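Local coordinates for protein probable 2-dehydro-3-deoxygalactonokinase DgoK1 (Sinorhizobium meliloti, PDB 3T69) that probably phosphorylates 2-dehydro-3-deoxy-D-galactonate with ATP, the second step in degrading galactonate to pyruvate and glyceraldehyde 3-phosphate, at residues B[12-17]-B[50-55]; B[21-26]-B[59-64]; B[131-136]-B[299-304]; B[243-248]-B[271-276]; B[203-208]-B[278-283]. All blocks are in the same frame, centred on the assembly; numbering follows the deposited sequence.

Interaction 1. Residues B[12-17]-B[50-55]; sequences VDWGTS and TILDGH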
# COMPACT_ATOMS: atom_id res chain seq x y z
N VAL B 12 31.53 -4.59 3.90
CA VAL B 12 30.49 -3.66 4.34
C VAL B 12 29.21 -3.91 3.52
O VAL B 12 29.25 -3.87 2.28
CB VAL B 12 30.92 -2.20 4.10
CG1 VAL B 12 29.76 -1.25 4.29
CG2 VAL B 12 32.10 -1.82 4.98
N ASP B 13 28.10 -4.16 4.22
CA ASP B 13 26.77 -4.35 3.59
C ASP B 13 25.91 -3.16 3.97
O ASP B 13 25.38 -3.09 5.06
CB ASP B 13 26.13 -5.67 4.02
CG ASP B 13 24.77 -5.95 3.32
OD1 ASP B 13 24.56 -5.61 2.14
OD2 ASP B 13 23.90 -6.58 3.95
N TRP B 14 25.79 -2.22 3.04
CA TRP B 14 25.24 -0.92 3.32
C TRP B 14 23.84 -0.84 2.71
O TRP B 14 23.64 -0.52 1.51
CB TRP B 14 26.17 0.17 2.80
CG TRP B 14 26.18 1.37 3.66
CD1 TRP B 14 25.15 1.85 4.38
CD2 TRP B 14 27.29 2.28 3.87
NE1 TRP B 14 25.53 3.00 5.05
CE2 TRP B 14 26.85 3.27 4.77
CE3 TRP B 14 28.62 2.32 3.43
CZ2 TRP B 14 27.68 4.30 5.23
CZ3 TRP B 14 29.44 3.35 3.88
CH2 TRP B 14 28.96 4.33 4.76
N GLY B 15 22.86 -1.17 3.55
CA GLY B 15 21.46 -1.21 3.18
C GLY B 15 20.78 0.14 3.29
O GLY B 15 21.41 1.11 3.72
N THR B 16 19.50 0.19 2.91
CA THR B 16 18.77 1.44 2.99
C THR B 16 18.68 1.91 4.43
O THR B 16 18.75 3.11 4.68
CB THR B 16 17.33 1.31 2.46
OG1 THR B 16 17.34 0.55 1.26
CG2 THR B 16 16.70 2.69 2.22
N SER B 17 18.54 0.97 5.37
CA SER B 17 18.19 1.34 6.76
C SER B 17 19.16 0.83 7.82
O SER B 17 18.97 1.06 9.02
CB SER B 17 16.76 0.90 7.10
OG SER B 17 15.83 1.68 6.39
N THR B 50 32.43 9.50 6.47
CA THR B 50 32.56 9.63 7.88
C THR B 50 32.02 8.43 8.64
O THR B 50 32.62 7.98 9.59
CB THR B 50 31.78 10.87 8.29
OG1 THR B 50 32.69 11.92 8.55
CG2 THR B 50 30.98 10.61 9.49
N ILE B 51 30.91 7.88 8.22
CA ILE B 51 30.39 6.73 8.91
C ILE B 51 31.33 5.56 8.79
O ILE B 51 31.53 4.82 9.72
CB ILE B 51 29.04 6.34 8.35
CG1 ILE B 51 28.05 7.44 8.63
CG2 ILE B 51 28.55 5.08 8.97
CD1 ILE B 51 26.89 7.34 7.79
N LEU B 52 31.90 5.40 7.62
CA LEU B 52 32.84 4.33 7.36
C LEU B 52 34.15 4.49 8.15
O LEU B 52 34.72 3.48 8.60
CB LEU B 52 33.13 4.23 5.87
CG LEU B 52 34.02 3.09 5.38
CD1 LEU B 52 33.76 1.75 6.08
CD2 LEU B 52 33.77 2.96 3.92
N ASP B 53 34.62 5.73 8.33
CA ASP B 53 35.86 5.96 9.07
C ASP B 53 35.68 5.71 10.58
O ASP B 53 36.56 5.10 11.21
CB ASP B 53 36.48 7.33 8.73
CG ASP B 53 37.16 7.33 7.35
OD1 ASP B 53 37.52 6.23 6.85
OD2 ASP B 53 37.32 8.41 6.74
N GLY B 54 34.53 6.14 11.11
CA GLY B 54 34.11 5.90 12.50
C GLY B 54 34.15 4.43 12.87
O GLY B 54 34.85 4.02 13.78
N HIS B 55 33.41 3.61 12.13
CA HIS B 55 33.43 2.16 12.37
C HIS B 55 34.79 1.50 12.23
O HIS B 55 35.10 0.51 12.93
CB HIS B 55 32.39 1.48 11.50
CG HIS B 55 31.00 1.71 11.99
ND1 HIS B 55 30.50 1.08 13.11
CD2 HIS B 55 30.03 2.55 11.57
CE1 HIS B 55 29.26 1.50 13.33
NE2 HIS B 55 28.96 2.39 12.41

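Interaction 2. Residues B[21-26]-B[59-64]; sequences LWIIGE and VSAPAH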
# COMPACT_ATOMS: atom_id res chain seq x y z
N LEU B 21 29.30 -4.31 9.10
CA LEU B 21 30.72 -4.50 8.75
C LEU B 21 31.34 -5.79 9.33
O LEU B 21 31.00 -6.22 10.41
CB LEU B 21 31.53 -3.29 9.20
CG LEU B 21 33.02 -3.30 8.88
CD1 LEU B 21 33.52 -1.91 8.59
CD2 LEU B 21 33.81 -3.88 10.00
N TRP B 22 32.27 -6.37 8.59
CA TRP B 22 33.06 -7.53 9.03
C TRP B 22 34.52 -7.32 8.62
O TRP B 22 34.79 -7.01 7.47
CB TRP B 22 32.56 -8.84 8.37
CG TRP B 22 31.13 -9.33 8.66
CD1 TRP B 22 30.74 -10.25 9.61
CD2 TRP B 22 29.95 -9.00 7.93
NE1 TRP B 22 29.38 -10.48 9.53
CE2 TRP B 22 28.87 -9.71 8.52
CE3 TRP B 22 29.67 -8.14 6.85
CZ2 TRP B 22 27.55 -9.59 8.05
CZ3 TRP B 22 28.37 -8.03 6.39
CH2 TRP B 22 27.33 -8.75 6.99
N ILE B 23 35.46 -7.52 9.55
CA ILE B 23 36.88 -7.45 9.24
C ILE B 23 37.31 -8.89 9.04
O ILE B 23 36.95 -9.73 9.84
CB ILE B 23 37.65 -6.86 10.41
CG1 ILE B 23 37.08 -5.50 10.84
CG2 ILE B 23 39.16 -6.81 10.10
CD1 ILE B 23 37.57 -4.34 10.04
N ILE B 24 38.07 -9.18 8.00
CA ILE B 24 38.41 -10.57 7.67
C ILE B 24 39.93 -10.81 7.59
O ILE B 24 40.69 -9.95 7.11
CB ILE B 24 37.72 -11.01 6.34
CG1 ILE B 24 36.21 -10.83 6.41
CG2 ILE B 24 38.09 -12.46 5.93
CD1 ILE B 24 35.50 -11.75 7.39
N GLY B 25 40.39 -11.99 8.02
CA GLY B 25 41.81 -12.34 7.93
C GLY B 25 42.11 -13.25 6.75
O GLY B 25 41.21 -13.90 6.22
N GLU B 26 43.38 -13.29 6.34
CA GLU B 26 43.88 -14.23 5.32
C GLU B 26 43.59 -15.74 5.60
O GLU B 26 43.59 -16.60 4.68
CB GLU B 26 45.37 -14.00 5.15
CG GLU B 26 45.73 -12.57 4.70
CD GLU B 26 47.21 -12.25 4.89
OE1 GLU B 26 47.94 -12.28 3.86
OE2 GLU B 26 47.63 -12.00 6.06
N VAL B 59 37.00 -0.36 15.43
CA VAL B 59 37.56 -1.73 15.44
C VAL B 59 39.10 -1.87 15.33
O VAL B 59 39.61 -3.00 15.17
CB VAL B 59 36.84 -2.70 14.41
CG1 VAL B 59 35.36 -2.82 14.68
CG2 VAL B 59 37.06 -2.28 12.96
N SER B 60 39.85 -0.77 15.42
CA SER B 60 41.32 -0.82 15.24
C SER B 60 41.74 -1.50 13.87
O SER B 60 42.56 -2.44 13.81
CB SER B 60 42.01 -1.45 16.48
N ALA B 61 41.15 -0.99 12.79
CA ALA B 61 41.48 -1.44 11.44
C ALA B 61 42.79 -0.84 10.96
O ALA B 61 43.06 0.35 11.21
CB ALA B 61 40.37 -1.05 10.46
N PRO B 62 43.61 -1.65 10.27
CA PRO B 62 44.78 -1.12 9.58
C PRO B 62 44.33 0.01 8.66
O PRO B 62 43.27 -0.11 8.01
CB PRO B 62 45.27 -2.32 8.75
CG PRO B 62 44.73 -3.53 9.46
CD PRO B 62 43.40 -3.09 10.01
N ALA B 63 45.13 1.09 8.63
CA ALA B 63 44.81 2.32 7.87
C ALA B 63 44.74 2.12 6.36
O ALA B 63 44.28 3.02 5.66
CB ALA B 63 45.82 3.44 8.19
N HIS B 64 45.20 0.97 5.86
CA HIS B 64 45.18 0.70 4.43
C HIS B 64 44.49 -0.64 4.11
O HIS B 64 44.73 -1.26 3.07
CB HIS B 64 46.60 0.72 3.86
CG HIS B 64 47.34 1.98 4.17
ND1 HIS B 64 46.98 3.20 3.66
CD2 HIS B 64 48.41 2.21 4.98
CE1 HIS B 64 47.80 4.14 4.12
NE2 HIS B 64 48.67 3.56 4.93

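Interaction 3. Residues B[131-136]-B[299-304]; sequences QLLGAA and SAAARA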
# COMPACT_ATOMS: atom_id res chain seq x y z
N GLN B 131 24.38 -11.53 -1.86
CA GLN B 131 23.94 -12.70 -1.14
C GLN B 131 23.78 -13.83 -2.13
O GLN B 131 23.87 -14.99 -1.78
CB GLN B 131 22.65 -12.43 -0.36
CG GLN B 131 22.67 -11.11 0.44
CD GLN B 131 21.36 -10.84 1.19
OE1 GLN B 131 20.32 -10.54 0.59
NE2 GLN B 131 21.41 -10.93 2.50
N LEU B 132 23.58 -13.53 -3.39
CA LEU B 132 23.47 -14.64 -4.33
C LEU B 132 24.83 -15.11 -4.83
O LEU B 132 24.99 -16.27 -5.24
CB LEU B 132 22.58 -14.29 -5.51
CG LEU B 132 21.08 -14.20 -5.26
CD1 LEU B 132 20.43 -13.50 -6.45
CD2 LEU B 132 20.47 -15.57 -5.04
N LEU B 133 25.80 -14.21 -4.81
CA LEU B 133 27.17 -14.59 -5.17
C LEU B 133 27.59 -15.58 -4.08
O LEU B 133 28.09 -16.67 -4.38
CB LEU B 133 28.09 -13.37 -5.20
CG LEU B 133 29.60 -13.61 -5.33
CD1 LEU B 133 29.97 -14.33 -6.60
CD2 LEU B 133 30.29 -12.28 -5.19
N GLY B 134 27.32 -15.18 -2.85
CA GLY B 134 27.60 -15.96 -1.68
C GLY B 134 27.06 -17.37 -1.73
O GLY B 134 27.80 -18.31 -1.47
N ALA B 135 25.80 -17.53 -2.08
CA ALA B 135 25.12 -18.78 -1.79
C ALA B 135 24.97 -19.72 -2.97
O ALA B 135 24.61 -20.88 -2.77
CB ALA B 135 23.79 -18.52 -1.14
N ALA B 136 25.26 -19.26 -4.18
CA ALA B 136 25.05 -20.10 -5.37
C ALA B 136 25.63 -21.52 -5.23
O ALA B 136 24.93 -22.51 -5.49
CB ALA B 136 25.60 -19.42 -6.62
N SER B 299 33.08 -12.04 0.35
CA SER B 299 34.37 -12.76 0.37
C SER B 299 34.81 -13.20 -1.04
O SER B 299 35.95 -12.98 -1.45
CB SER B 299 34.37 -13.91 1.42
OG SER B 299 35.31 -14.94 1.09
N ALA B 300 33.90 -13.77 -1.81
CA ALA B 300 34.27 -14.22 -3.14
C ALA B 300 34.75 -13.06 -4.04
O ALA B 300 35.58 -13.27 -4.94
CB ALA B 300 33.15 -14.99 -3.77
N ALA B 301 34.24 -11.85 -3.78
CA ALA B 301 34.64 -10.66 -4.52
C ALA B 301 36.01 -10.18 -4.08
O ALA B 301 36.87 -9.98 -4.92
CB ALA B 301 33.56 -9.49 -4.44
N ALA B 302 36.18 -9.99 -2.78
CA ALA B 302 37.48 -9.70 -2.19
C ALA B 302 38.60 -10.66 -2.62
O ALA B 302 39.65 -10.23 -3.00
CB ALA B 302 37.36 -9.67 -0.69
N ARG B 303 38.37 -11.97 -2.58
CA ARG B 303 39.44 -12.92 -2.93
C ARG B 303 39.82 -12.64 -4.38
O ARG B 303 40.97 -12.88 -4.77
CB ARG B 303 39.02 -14.41 -2.78
CG ARG B 303 38.83 -15.05 -1.35
CD ARG B 303 38.53 -16.63 -1.45
NE ARG B 303 38.38 -17.31 -0.13
CZ ARG B 303 38.38 -18.65 0.12
NH1 ARG B 303 38.53 -19.55 -0.86
NH2 ARG B 303 38.22 -19.10 1.37
N ALA B 304 38.84 -12.18 -5.18
CA ALA B 304 39.02 -12.06 -6.64
C ALA B 304 39.77 -10.80 -7.09
O ALA B 304 40.44 -10.81 -8.13
CB ALA B 304 37.69 -12.21 -7.41

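Interaction 4. Residues B[243-248]-B[271-276]; sequences TLIGLE and GTLYRT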
# COMPACT_ATOMS: atom_id res chain seq x y z
N THR B 243 -1.68 -10.39 5.00
CA THR B 243 -2.34 -10.06 3.72
C THR B 243 -1.32 -9.75 2.66
O THR B 243 -1.35 -10.29 1.51
CB THR B 243 -3.34 -8.85 3.87
OG1 THR B 243 -4.37 -9.16 4.83
CG2 THR B 243 -3.95 -8.51 2.52
N LEU B 244 -0.41 -8.86 3.04
CA LEU B 244 0.67 -8.42 2.17
C LEU B 244 1.48 -9.60 1.70
O LEU B 244 1.76 -9.73 0.49
CB LEU B 244 1.57 -7.46 2.93
CG LEU B 244 0.90 -6.13 3.21
CD1 LEU B 244 1.88 -5.23 3.90
CD2 LEU B 244 0.31 -5.47 1.87
N ILE B 245 1.83 -10.48 2.66
CA ILE B 245 2.65 -11.61 2.34
C ILE B 245 1.86 -12.61 1.48
O ILE B 245 2.40 -13.19 0.49
CB ILE B 245 3.32 -12.25 3.58
CG1 ILE B 245 4.40 -11.32 4.13
CG2 ILE B 245 4.03 -13.54 3.16
CD1 ILE B 245 4.70 -11.47 5.59
N GLY B 246 0.59 -12.81 1.80
CA GLY B 246 -0.18 -13.75 1.00
C GLY B 246 -0.18 -13.29 -0.44
O GLY B 246 -0.12 -14.10 -1.38
N LEU B 247 -0.18 -11.97 -0.61
CA LEU B 247 -0.26 -11.37 -1.96
C LEU B 247 1.02 -11.56 -2.74
O LEU B 247 0.99 -12.03 -3.90
CB LEU B 247 -0.63 -9.88 -1.85
CG LEU B 247 -0.67 -9.01 -3.07
CD1 LEU B 247 -1.65 -9.50 -4.08
CD2 LEU B 247 -1.10 -7.70 -2.59
N GLU B 248 2.14 -11.25 -2.10
CA GLU B 248 3.45 -11.66 -2.64
C GLU B 248 3.50 -13.08 -3.19
O GLU B 248 4.03 -13.33 -4.28
CB GLU B 248 4.50 -11.59 -1.57
CG GLU B 248 5.86 -11.97 -2.13
CD GLU B 248 6.99 -11.59 -1.20
OE1 GLU B 248 6.81 -10.63 -0.40
OE2 GLU B 248 8.06 -12.26 -1.28
N GLY B 271 12.63 -13.98 8.63
CA GLY B 271 12.94 -15.30 8.10
C GLY B 271 11.93 -16.32 8.57
O GLY B 271 11.37 -17.07 7.75
N THR B 272 11.69 -16.34 9.89
CA THR B 272 10.71 -17.25 10.51
C THR B 272 9.35 -17.01 9.85
O THR B 272 8.81 -17.90 9.13
CB THR B 272 10.67 -17.09 12.08
OG1 THR B 272 11.91 -17.55 12.65
CG2 THR B 272 9.54 -17.89 12.70
N LEU B 273 8.84 -15.79 10.03
CA LEU B 273 7.62 -15.31 9.36
C LEU B 273 7.41 -15.82 7.92
O LEU B 273 6.33 -16.32 7.59
CB LEU B 273 7.60 -13.80 9.39
CG LEU B 273 6.23 -13.12 9.48
CD1 LEU B 273 5.40 -13.66 10.65
CD2 LEU B 273 6.44 -11.59 9.64
N TYR B 274 8.42 -15.74 7.06
CA TYR B 274 8.27 -16.26 5.71
C TYR B 274 8.23 -17.78 5.54
O TYR B 274 7.56 -18.28 4.63
CB TYR B 274 9.31 -15.66 4.76
CG TYR B 274 8.91 -14.32 4.14
CD1 TYR B 274 8.53 -14.24 2.81
CD2 TYR B 274 8.92 -13.16 4.89
CE1 TYR B 274 8.17 -12.99 2.21
CE2 TYR B 274 8.57 -11.93 4.31
CZ TYR B 274 8.19 -11.86 2.98
OH TYR B 274 7.86 -10.65 2.43
N ARG B 275 8.95 -18.52 6.40
CA ARG B 275 9.00 -19.99 6.24
C ARG B 275 7.64 -20.44 6.66
O ARG B 275 7.01 -21.31 6.04
CB ARG B 275 10.10 -20.64 7.15
N THR B 276 7.18 -19.79 7.73
CA THR B 276 5.86 -20.04 8.29
C THR B 276 4.82 -19.80 7.20
O THR B 276 3.98 -20.67 6.89
CB THR B 276 5.63 -19.09 9.46
OG1 THR B 276 6.66 -19.31 10.42
CG2 THR B 276 4.29 -19.29 10.10

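Interaction 5. Residues B[203-208]-B[278-283]; sequences DAVSRT and LESQGL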
# COMPACT_ATOMS: atom_id res chain seq x y z
N ASP B 203 -4.23 -17.31 8.42
CA ASP B 203 -5.55 -17.08 7.79
C ASP B 203 -5.42 -15.97 6.73
O ASP B 203 -5.84 -16.18 5.58
CB ASP B 203 -6.64 -16.68 8.81
CG ASP B 203 -7.05 -17.82 9.75
OD1 ASP B 203 -6.79 -19.02 9.42
OD2 ASP B 203 -7.64 -17.49 10.83
N ALA B 204 -4.82 -14.83 7.12
CA ALA B 204 -4.56 -13.68 6.25
C ALA B 204 -3.83 -14.09 4.98
O ALA B 204 -4.29 -13.79 3.86
CB ALA B 204 -3.79 -12.64 6.98
N VAL B 205 -2.74 -14.83 5.17
CA VAL B 205 -1.92 -15.36 4.07
C VAL B 205 -2.70 -16.27 3.17
O VAL B 205 -2.52 -16.26 1.96
CB VAL B 205 -0.66 -16.15 4.59
CG1 VAL B 205 0.09 -16.79 3.45
CG2 VAL B 205 0.25 -15.26 5.41
N SER B 206 -3.56 -17.09 3.74
CA SER B 206 -4.30 -18.00 2.89
C SER B 206 -5.44 -17.27 2.14
O SER B 206 -5.56 -17.40 0.92
CB SER B 206 -4.80 -19.21 3.70
OG SER B 206 -3.71 -19.86 4.37
N ARG B 207 -6.26 -16.48 2.82
CA ARG B 207 -7.37 -15.88 2.08
C ARG B 207 -6.85 -14.93 1.01
O ARG B 207 -7.41 -14.87 -0.09
CB ARG B 207 -8.48 -15.25 2.96
CG ARG B 207 -8.02 -14.45 4.18
CD ARG B 207 -9.22 -14.06 5.03
NE ARG B 207 -10.43 -13.84 4.21
CZ ARG B 207 -11.55 -13.29 4.67
NH1 ARG B 207 -11.63 -12.87 5.93
NH2 ARG B 207 -12.60 -13.13 3.87
N THR B 208 -5.73 -14.26 1.29
CA THR B 208 -5.10 -13.42 0.26
C THR B 208 -4.40 -14.20 -0.88
O THR B 208 -4.58 -13.83 -2.05
CB THR B 208 -4.21 -12.35 0.84
OG1 THR B 208 -4.80 -11.87 2.05
CG2 THR B 208 -4.08 -11.23 -0.10
N LEU B 278 5.33 -19.52 3.97
CA LEU B 278 5.52 -20.36 2.77
C LEU B 278 5.08 -21.84 2.91
O LEU B 278 4.57 -22.46 1.94
CB LEU B 278 6.97 -20.29 2.27
CG LEU B 278 7.48 -18.94 1.76
CD1 LEU B 278 8.97 -18.84 1.90
CD2 LEU B 278 7.06 -18.69 0.32
N GLU B 279 5.29 -22.41 4.09
CA GLU B 279 4.90 -23.79 4.32
C GLU B 279 3.38 -23.89 4.28
O GLU B 279 2.84 -24.72 3.54
CB GLU B 279 5.50 -24.34 5.61
CG GLU B 279 6.94 -24.79 5.41
CD GLU B 279 7.78 -24.86 6.70
OE1 GLU B 279 7.49 -24.18 7.72
OE2 GLU B 279 8.78 -25.59 6.65
N SER B 280 2.71 -23.00 5.03
CA SER B 280 1.24 -22.92 5.01
C SER B 280 0.66 -22.96 3.60
O SER B 280 -0.45 -23.43 3.42
CB SER B 280 0.72 -21.71 5.80
OG SER B 280 0.86 -20.51 5.06
N GLN B 281 1.42 -22.52 2.60
CA GLN B 281 0.93 -22.60 1.22
C GLN B 281 1.39 -23.83 0.49
O GLN B 281 1.20 -23.93 -0.74
CB GLN B 281 1.20 -21.33 0.38
CG GLN B 281 0.67 -20.05 1.02
CD GLN B 281 -0.78 -20.17 1.49
OE1 GLN B 281 -1.69 -20.49 0.71
NE2 GLN B 281 -1.01 -19.90 2.77
N GLY B 282 1.97 -24.76 1.25
CA GLY B 282 2.34 -26.09 0.75
C GLY B 282 3.66 -26.15 -0.00
O GLY B 282 3.82 -26.95 -0.93
N LEU B 283 4.61 -25.31 0.41
CA LEU B 283 5.95 -25.34 -0.16
C LEU B 283 7.01 -25.83 0.81
O LEU B 283 6.99 -25.49 1.99
CB LEU B 283 6.36 -23.94 -0.62
CG LEU B 283 5.41 -23.32 -1.62
CD1 LEU B 283 5.57 -21.83 -1.54
CD2 LEU B 283 5.67 -23.86 -3.03

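Interaction 1. Residues B[12-17]-B[50-55]
The indole of W14 meets I51 and L52 with the outer corner of its six-membered ring: I51 CG2 comes in at a slant, 3.9 Å from W14 CZ2, and L52 CB lies 4.3 Å from W14 CZ3. Two other rings, F19 and F48, pack edge-to-face with this indole. I51 CG2 also lies in the plane of the H55 ring, at its edge, and that imidazole stacks on F19, so I51 CG2 lies between the indole and the imidazole edge. Beside the indole, L52 CD1 comes 4.1 Å from V12 CG2. Helix 50-58 thus covers one side of strand 9-14, the axes of the two short segments 12.0 Å apart and running in roughly opposite senses, at 142°. The strand leads into a DWGTS sequence that recalls the first phosphate-loop motif of the ASKHA kinases, consistent with this family. The polar atoms nearby look to other partners: H55 ND1 bonds R34 NE, H55 NE2 bonds E38 OE1, and W14 NE1 makes a weak bond to E38 O. The contact itself is carried by buried hydrocarbon and aromatic surface, and so relies on shape and the exclusion of water.

Interaction 2. Residues B[21-26]-B[59-64]
I23 and V59 reach toward each other tip to tip where helix 50-58 ends above the antiparallel meander of strands 9-14, 19-24 and 30-36. The helix finishes in a Schellman motif whose C-prime residue is S60, with positive phi, and V59 is the first residue to leave the helical conformation. The tight part is small and wholly apolar. I23 CD1 stands 3.6 Å from V59 CG2. The valine presents this methyl because, with CG1 anti to the carbonyl carbon (chi1 -59°), CG2 falls between the backbone N and the carbonyl carbon; the isoleucine sends its own CG1 out beside its backbone N. Strand 30-36 continues the same apolar patch, A32 touching both I23 and V59, and L65, further along the same loop as V59, meets I23. On its other face the strand is covered as well, W22 packing on D291, V294 and L298 of helix 290-305.

The loose side begins at once beyond the valine. S60 points away from the strand, P62 stays further off, and A63 and H64 run out along an exposed loop. That loop is tied down by other means: P62 O accepts from R106 NH1, and H64 ND1 bonds D105 O. Within it, A63 CB lies 4.3 Å above the H64 ring plane, over its centre. Between the two regimes stands A61, which turns its single methyl back to the strand, A61 CB resting 4.3 Å from the same I23 CD1 that meets the valine.

Interaction 3. Residues B[131-136]-B[299-304]
Apolar contact carries the meeting of L133 with A300 and A301. The leucine points toward the opposing helix and holds CG anti to its backbone N (chi1 170°), which projects its branched end against the two alanines. L133 CG lies 4.1 Å from A300 CB. The CD2 branch reaches further along: L133 CD2 is 4.2 Å from A300 CB and 4.4 Å from A301 CB. One methyl of the leucine is therefore shared by two consecutive residues of the helix, and their small side chains let it approach the main chain as well, L133 CD2 standing 4.2 Å from A301 N. A301 is buried and touches A95 too, whereas A300 is exposed, so the contact passes from interior to solvent within a single step of the helix.

In the fold, helix 128-139 leads from the sheet that holds strand 123-125 to strand 143-148 of the six-stranded sheet, and helix 290-305 returns from the latter sheet to pack on the former. This is consistent with the pair of connecting helices between the two lobes of ASKHA-type kinases. L132 touches M148 of strand 143-148, while S299 and A302 touch Y9 of strand 9-14.

The polar link between the two helices lies outside this contact: Q131 NE2 makes a weak hydrogen bond to A290 O at the start of helix 290-305, and the glutamine also packs on A293 and V294. The backbone bonds are internal to each helix, with R303 N to S299 O at 2.9 Å and A136 N to L132 O at 3.2 Å.

Interaction 4. Residues B[243-248]-B[271-276]
Y274 OH donates a hydrogen bond to E248 OE1 at 3.0 Å, meeting the carboxylate on its syn side but 32° out of its plane. The two side chains cross at about a right angle, with the carboxylate and ring planes 52° apart. E248 CD lies in the ring plane at its edge, E248 OE2 standing 3.6 Å from Y274 CE1. I245 supplies the apolar half: its CG2 sits 4.3 Å above one face of the tyrosine ring, displaced toward the rim, and I245 CG1 is 4.0 Å from Y274 CZ. More loosely, I245 CD1 meets L273 CD2 at 4.4 Å.

A second shell fixes the acid. E248 carries CG anti to its backbone N and runs out extended, and its OE2 is bonded by both W155 NE1 and S153 OG. T171 OG1 is hydrogen-bonded to E248 OE1 and to Y274 OH, so the acid, the phenol and the threonine hydroxyl are each bonded to the other two. A phenylalanine in place of Y274 would probably leave E248 OE1 without one donor and T171 OG1 without its tyrosine partner.

The segment axes cross at -59° and come no closer than 11.3 Å, so the long side chains bridge the gap between helices 233-252 and 268-280. S153 and W155 bring strand 153-159 of the six-stranded sheet to this junction, and T171 brings helix 171-181. F201 of helix 199-210 packs on both I245 and L273, while L247 touches T216 of the second subunit.

Interaction 5. Residues B[203-208]-B[278-283]
Q281 turns its amide across V205 and S206, the end of its chain coming nearer to the opposing helix than its first bond would suggest. A bend at chi2 (-49°) folds the amide back over its own turn, and there Q281 NE2 finds two acceptors. The bond to S206 OG is 3.1 Å long and fairly straight at 165°, with the serine oxygen in the amide plane. The bond to S280 OG, 3.0 Å from NE2, is more bent at 138° and tilted from that plane. Both hydroxyls have backbone partners as well, S206 OG at T202 O and S280 OG at A277 O, so each is positioned by its own helix. V205 crosses the glutamine obliquely, its CG1 lying 3.4 Å from Q281 NE2 and 4.1 Å from S280 OG. With the amide cut back to an alanine here, both serine hydroxyls are likely to lose their shared donor and a gap to open beside V205 CG1.

The glutamine sits where helix 268-280 ends in what fits a Schellman motif, L283 N bonding L278 O and G282 taking positive phi, just before strand 284-285. On helix 199-210, T208 OG1 and T208 N reach A204 O from opposite faces of its plane. That helix packs through A204 and T208 on T243 of helix 233-252, L278 meets I249 of the same helix, and R207 NH2 bonds R120 O of the second subunit.

How the interactions relate
From the N terminus, interactions 1 and 2 come first and cross along the chain: 12-17 closes on 50-55 and 21-26 on 59-64, so the second loop opens inside the first and closes after it. Both tie neighbouring strands of one sheet, 9-14 and 19-24, to helix 50-58 or the loop after it; their centres are 14 Å apart, and V12 touches L21 between them. Interaction 3 then opens at 131-136 and closes only at 299-304, a long loop that joins helices 128-139 and 290-305. Nested inside it is interaction 5, which in turn encloses interaction 4. These two share helix 268-280, have centres 8 Å apart, and join three helices on the side of the chain's centre opposite interactions 1 to 3.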